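Local structure of ATP-dependent kinase YFH7 (Saccharomyces cerevisiae, 2GA8) at residues F190-F195 against D273-K278. The protein acts as an ATP-dependent kinase of the P-loop type that could be involved in assembly of the endoplasmic reticulum membrane. Sequence-based numbering, arbitrary orientation.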
loop_
_atom_site.group_PDB
_atom_site.type_symbol
_atom_site.label_atom_id
_atom_site.label_comp_id
_atom_site.label_asym_id
_atom_site.label_seq_id
_atom_site.Cartn_x
_atom_site.Cartn_y
_atom_site.Cartn_z
ATOM N N PHE A 190 10.508 6.851 -3.910
ATOM C CA PHE A 190 9.529 6.403 -2.913
ATOM C C PHE A 190 10.314 5.869 -1.722
ATOM O O PHE A 190 11.424 5.352 -1.890
ATOM C CB PHE A 190 8.683 5.245 -3.445
ATOM C CG PHE A 190 7.676 5.636 -4.477
ATOM C CD1 PHE A 190 6.366 5.931 -4.111
ATOM C CD2 PHE A 190 8.024 5.671 -5.825
ATOM C CE1 PHE A 190 5.415 6.249 -5.074
ATOM C CE2 PHE A 190 7.082 5.989 -6.796
ATOM C CZ PHE A 190 5.773 6.277 -6.423
ATOM N N ASP A 191 9.748 5.991 -0.526
ATOM C CA ASP A 191 10.415 5.456 0.656
ATOM C C ASP A 191 10.122 3.950 0.648
ATOM O O ASP A 191 9.225 3.470 1.349
ATOM C CB ASP A 191 9.854 6.088 1.937
ATOM C CG ASP A 191 10.665 5.724 3.166
ATOM O OD1 ASP A 191 11.421 4.732 3.113
ATOM O OD2 ASP A 191 10.543 6.420 4.190
ATOM N N SER A 192 10.872 3.208 -0.163
ATOM C CA SER A 192 10.685 1.764 -0.264
ATOM C C SER A 192 10.968 1.076 1.066
ATOM O O SER A 192 10.392 0.023 1.357
ATOM C CB SER A 192 11.601 1.177 -1.346
ATOM O OG SER A 192 12.960 1.390 -1.024
ATOM N N ASN A 193 11.858 1.675 1.860
ATOM C CA ASN A 193 12.236 1.153 3.173
ATOM C C ASN A 193 11.003 1.038 4.071
ATOM O O ASN A 193 10.733 -0.012 4.663
ATOM C CB ASN A 193 13.221 2.102 3.886
ATOM C CG ASN A 193 14.410 2.512 3.019
ATOM O OD1 ASN A 193 14.297 2.650 1.808
ATOM N ND2 ASN A 193 15.552 2.747 3.662
ATOM N N ASN A 194 10.268 2.140 4.186
ATOM C CA ASN A 194 9.092 2.153 5.042
ATOM C C ASN A 194 7.909 1.393 4.454
ATOM O O ASN A 194 7.069 0.890 5.198
ATOM C CB ASN A 194 8.686 3.593 5.395
ATOM C CG ASN A 194 8.346 3.754 6.868
ATOM O OD1 ASN A 194 7.549 4.614 7.250
ATOM N ND2 ASN A 194 8.957 2.929 7.705
ATOM N N PHE A 195 7.824 1.303 3.129
ATOM C CA PHE A 195 6.723 0.550 2.546
ATOM C C PHE A 195 6.958 -0.924 2.876
ATOM O O PHE A 195 6.037 -1.657 3.231
ATOM C CB PHE A 195 6.651 0.727 1.033
ATOM C CG PHE A 195 5.400 0.154 0.440
ATOM C CD1 PHE A 195 4.221 0.891 0.441
ATOM C CD2 PHE A 195 5.370 -1.156 -0.021
ATOM C CE1 PHE A 195 3.026 0.329 -0.007
ATOM C CE2 PHE A 195 4.178 -1.728 -0.467
ATOM C CZ PHE A 195 3.008 -0.985 -0.458
ATOM N N ASP A 273 11.632 -6.129 -9.235
ATOM C CA ASP A 273 12.765 -6.953 -8.793
ATOM C C ASP A 273 14.029 -6.279 -8.265
ATOM O O ASP A 273 15.109 -6.881 -8.289
ATOM C CB ASP A 273 13.168 -7.931 -9.911
ATOM C CG ASP A 273 13.758 -7.233 -11.136
ATOM O OD1 ASP A 273 14.165 -6.058 -11.034
ATOM O OD2 ASP A 273 13.832 -7.871 -12.209
ATOM N N GLN A 274 13.912 -5.058 -7.762
ATOM C CA GLN A 274 15.081 -4.363 -7.249
ATOM C C GLN A 274 14.924 -3.899 -5.812
ATOM O O GLN A 274 13.807 -3.699 -5.326
ATOM C CB GLN A 274 15.406 -3.158 -8.132
ATOM C CG GLN A 274 15.756 -3.523 -9.559
ATOM C CD GLN A 274 16.998 -4.381 -9.647
ATOM O OE1 GLN A 274 18.047 -4.028 -9.107
ATOM N NE2 GLN A 274 16.889 -5.516 -10.337
ATOM N N GLU A 275 16.070 -3.723 -5.161
ATOM C CA GLU A 275 16.178 -3.274 -3.777
ATOM C C GLU A 275 15.077 -3.741 -2.821
ATOM O O GLU A 275 14.795 -4.930 -2.738
ATOM C CB GLU A 275 16.318 -1.749 -3.735
ATOM C CG GLU A 275 15.332 -0.991 -4.606
ATOM C CD GLU A 275 14.702 0.165 -3.864
ATOM O OE1 GLU A 275 14.296 -0.048 -2.701
ATOM O OE2 GLU A 275 14.608 1.273 -4.440
ATOM N N ASN A 276 14.463 -2.811 -2.093
ATOM C CA ASN A 276 13.426 -3.180 -1.131
ATOM C C ASN A 276 12.132 -3.675 -1.762
ATOM O O ASN A 276 11.379 -4.410 -1.126
ATOM C CB ASN A 276 13.106 -1.994 -0.213
ATOM C CG ASN A 276 14.278 -1.596 0.665
ATOM O OD1 ASN A 276 14.485 -0.411 0.936
ATOM N ND2 ASN A 276 15.037 -2.578 1.126
ATOM N N TRP A 277 11.864 -3.264 -2.998
ATOM C CA TRP A 277 10.637 -3.670 -3.684
ATOM C C TRP A 277 10.580 -5.173 -3.879
ATOM O O TRP A 277 9.525 -5.790 -3.740
ATOM C CB TRP A 277 10.533 -2.992 -5.058
ATOM C CG TRP A 277 10.620 -1.505 -5.012
ATOM C CD1 TRP A 277 11.646 -0.730 -5.470
ATOM C CD2 TRP A 277 9.645 -0.605 -4.473
ATOM N NE1 TRP A 277 11.372 0.602 -5.248
ATOM C CE2 TRP A 277 10.147 0.706 -4.638
ATOM C CE3 TRP A 277 8.394 -0.778 -3.865
ATOM C CZ2 TRP A 277 9.444 1.840 -4.218
ATOM C CZ3 TRP A 277 7.691 0.353 -3.445
ATOM C CH2 TRP A 277 8.220 1.644 -3.625
ATOM N N LYS A 278 11.728 -5.757 -4.198
ATOM C CA LYS A 278 11.810 -7.185 -4.438
ATOM C C LYS A 278 11.389 -7.981 -3.218
ATOM O O LYS A 278 10.859 -9.075 -3.350
ATOM C CB LYS A 278 13.236 -7.568 -4.848
ATOM C CG LYS A 278 13.411 -9.034 -5.189
ATOM C CD LYS A 278 14.819 -9.323 -5.694
ATOM C CE LYS A 278 14.980 -10.791 -6.057
ATOM N NZ LYS A 278 16.325 -11.081 -6.633
HETATM O O HOH W 1 13.383 3.444 -3.322
#
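The indole of W277 carries S192 on one face and F190 at its edge. CB of S192 stands 3.6 Å above the indole plane, displaced toward the rim; at 3.9 Å from the centroid of the six-membered ring and 23° off its normal, it satisfies the criteria for a CH-pi contact. F190 meets the same ring differently: its CB lies in the indole plane, 3.6 Å from W277 CZ2, and the two side chains cross at about a right angle. The F190 ring itself leads away to pack edge-to-face with H165. F195 adds a looser apolar touch, with CD2 4.4 Å from W277 CZ3, while its ring packs edge-to-face with F164.

Beside the indole lies a polar group. Gamma oxygen OG of S192 sits between its backbone N and carbonyl carbon (chi1 62°), which places it for E275. S192 OG donates to the syn lone pair of E275 OE1, 2.6 Å away; the anti lone pair of that oxygen takes N276 N at 2.8 Å. A water bridges E275 OE2 and S192 OG. R127 bonds N193 OD1 and, weakly, S192 OG.

The contact thus joins the beginning of helix 192-206 to the segment that runs into helix 275-285, where CA atoms of S192 and N276 approach to 5.7 Å. D191 caps the first helix, its OD1 accepting from N194 N, and E275 OE1 engages the next residue's amide. The F190 side chain lies about 8 Å from that of K37, a P-loop lysine that probably binds ATP, so this buried packing borders the likely nucleotide site. Two donors on one carboxylate oxygen fix the rotation of the E275 head and, with the water at OE2, are consistent with an ionised carboxylate.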